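Local atomic coordinates of citryl-CoA lyase (Hydrogenobacter thermophilus, PDB entry 6HXP), a protein that binds coenzyme A and probably cleaves citryl-CoA into acetyl-CoA and oxaloacetate. Residues A[159-164]-A[193-198]. Sequence-based numbering, arbitrary orientation.
Sequences LEFYGE and AAIASE
Ile195 meets the outer end of the Phe161 ring, its CG2 methyl lying 3.9 Å from Phe161 CE1. The carbonyl of the same residue comes to the ring's edge, Ile195 O standing in the ring plane 3.6 Å from Phe161 CZ, where the weakly positive ring hydrogens suit an oxygen. Phe161 gets there because its CG is anti to the backbone N (chi1 170°), which carries the ring across to the helix; Met53 of helix 48-60 touches both Phe161 and Ile195, so a large aromatic and a branched aliphatic residue suit this apolar corner. Two residues on, Ser197 OG bonds back to Ala193 O (2.8 Å), which Ser197 N reaches from the opposite face, and also bonds Gln111 NE2 of helix 101-116. In this mostly helical fold of the citrate synthase family, 159-164 links helices 147-158 and 164-180: a Schellman motif at Glu160 ends the first, and Gly163 is the N-cap of the second. Glu198, in the last turn of helix 188-198, lays its CB 3.6 Å from Phe161 CZ, then bends at chi2 (81°) to bring its carboxylate to that N-terminus. There Glu198 OE1 accepts from Cys166 N and, weakly, from Gly163 N (2.9 Å), while OE2 takes His165 ND1; the helix end would favour the negative charge. Gly163 suits its place, since a CB there would run into Glu198 CD. With an alanine here in place of Glu198, Cys166 N and His165 ND1 would probably lose their carboxylate partner. The side chain of Glu164 comes nearest with its CG, 3.8 Å from Glu198 OE2.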
loop_
_atom_site.group_PDB
_atom_site.type_symbol
_atom_site.label_atom_id
_atom_site.label_comp_id
_atom_site.label_asym_id
_atom_site.label_seq_id
_atom_site.Cartn_x
_atom_site.Cartn_y
_atom_site.Cartn_z
ATOM N N LEU A 159 36.735 12.981 -7.161
ATOM C CA LEU A 159 36.961 11.556 -7.362
ATOM C C LEU A 159 37.319 11.192 -8.771
ATOM O O LEU A 159 37.621 10.028 -9.000
ATOM C CB LEU A 159 35.697 10.792 -6.967
ATOM C CG LEU A 159 35.319 10.838 -5.496
ATOM C CD1 LEU A 159 34.064 10.051 -5.272
ATOM C CD2 LEU A 159 36.424 10.276 -4.615
ATOM N N GLU A 160 37.222 12.132 -9.738
ATOM C CA GLU A 160 37.475 11.874 -11.153
ATOM C C GLU A 160 36.416 10.916 -11.714
ATOM O O GLU A 160 36.690 10.164 -12.638
ATOM C CB GLU A 160 38.900 11.399 -11.425
ATOM C CG GLU A 160 39.918 12.392 -10.912
ATOM C CD GLU A 160 41.332 11.946 -11.190
ATOM O OE1 GLU A 160 41.697 10.832 -10.751
ATOM O OE2 GLU A 160 42.048 12.677 -11.907
ATOM N N PHE A 161 35.232 10.958 -11.128
ATOM C CA PHE A 161 34.064 10.205 -11.550
ATOM C C PHE A 161 33.267 10.999 -12.585
ATOM O O PHE A 161 32.666 10.422 -13.486
ATOM C CB PHE A 161 33.183 9.900 -10.325
ATOM C CG PHE A 161 31.832 9.345 -10.655
ATOM C CD1 PHE A 161 30.761 10.184 -10.907
ATOM C CD2 PHE A 161 31.613 7.991 -10.656
ATOM C CE1 PHE A 161 29.505 9.664 -11.205
ATOM C CE2 PHE A 161 30.348 7.476 -10.891
ATOM C CZ PHE A 161 29.314 8.313 -11.190
ATOM N N TYR A 162 33.221 12.321 -12.422
ATOM C CA TYR A 162 32.524 13.232 -13.318
ATOM C C TYR A 162 32.867 12.907 -14.763
ATOM O O TYR A 162 34.036 12.945 -15.145
ATOM C CB TYR A 162 32.909 14.670 -12.953
ATOM C CG TYR A 162 32.115 15.749 -13.646
ATOM C CD1 TYR A 162 32.438 16.160 -14.934
ATOM C CD2 TYR A 162 31.113 16.432 -12.977
ATOM C CE1 TYR A 162 31.783 17.235 -15.534
ATOM C CE2 TYR A 162 30.477 17.525 -13.552
ATOM C CZ TYR A 162 30.766 17.882 -14.854
ATOM O OH TYR A 162 30.123 18.955 -15.419
ATOM N N GLY A 163 31.843 12.600 -15.554
ATOM C CA GLY A 163 32.033 12.220 -16.942
ATOM C C GLY A 163 31.041 12.852 -17.884
ATOM O O GLY A 163 30.496 13.919 -17.601
ATOM N N GLU A 164 30.812 12.182 -18.994
ATOM C CA GLU A 164 29.991 12.705 -20.093
ATOM C C GLU A 164 28.555 13.020 -19.693
ATOM O O GLU A 164 28.007 14.020 -20.148
ATOM C CB GLU A 164 30.011 11.749 -21.307
ATOM C CG GLU A 164 29.460 10.355 -21.061
ATOM C CD GLU A 164 29.622 9.386 -22.219
ATOM O OE1 GLU A 164 29.962 9.847 -23.330
ATOM O OE2 GLU A 164 29.393 8.171 -22.024
ATOM N N ALA A 193 20.145 11.806 -11.244
ATOM C CA ALA A 193 19.947 11.173 -12.536
ATOM C C ALA A 193 21.259 11.147 -13.354
ATOM O O ALA A 193 21.568 10.127 -13.975
ATOM C CB ALA A 193 18.867 11.911 -13.321
ATOM N N ALA A 194 22.039 12.258 -13.351
ATOM C CA ALA A 194 23.281 12.293 -14.086
ATOM C C ALA A 194 24.279 11.287 -13.529
ATOM O O ALA A 194 24.947 10.570 -14.280
ATOM C CB ALA A 194 23.883 13.685 -14.001
ATOM N N ILE A 195 24.371 11.207 -12.211
ATOM C CA ILE A 195 25.341 10.321 -11.558
ATOM C C ILE A 195 24.944 8.860 -11.798
ATOM O O ILE A 195 25.797 8.052 -12.124
ATOM C CB ILE A 195 25.426 10.682 -10.073
ATOM C CG1 ILE A 195 26.142 12.047 -9.936
ATOM C CG2 ILE A 195 26.163 9.614 -9.251
ATOM C CD1 ILE A 195 25.827 12.743 -8.735
ATOM N N ALA A 196 23.662 8.527 -11.640
ATOM C CA ALA A 196 23.220 7.157 -11.867
ATOM C C ALA A 196 23.426 6.793 -13.344
ATOM O O ALA A 196 23.758 5.652 -13.663
ATOM C CB ALA A 196 21.757 6.995 -11.484
ATOM N N SER A 197 23.255 7.754 -14.247
ATOM C CA SER A 197 23.506 7.511 -15.673
ATOM C C SER A 197 24.969 7.292 -15.946
ATOM O O SER A 197 25.331 6.414 -16.725
ATOM C CB SER A 197 22.960 8.657 -16.516
ATOM O OG SER A 197 21.548 8.796 -16.394
ATOM N N GLU A 198 25.834 8.062 -15.262
ATOM C CA GLU A 198 27.291 7.904 -15.375
ATOM C C GLU A 198 27.704 6.485 -14.973
ATOM O O GLU A 198 28.695 5.958 -15.523
ATOM C CB GLU A 198 28.026 8.940 -14.521
ATOM C CG GLU A 198 29.403 9.277 -15.054
ATOM C CD GLU A 198 29.298 10.282 -16.179
ATOM O OE1 GLU A 198 29.216 11.495 -15.870
ATOM O OE2 GLU A 198 29.093 9.861 -17.338
#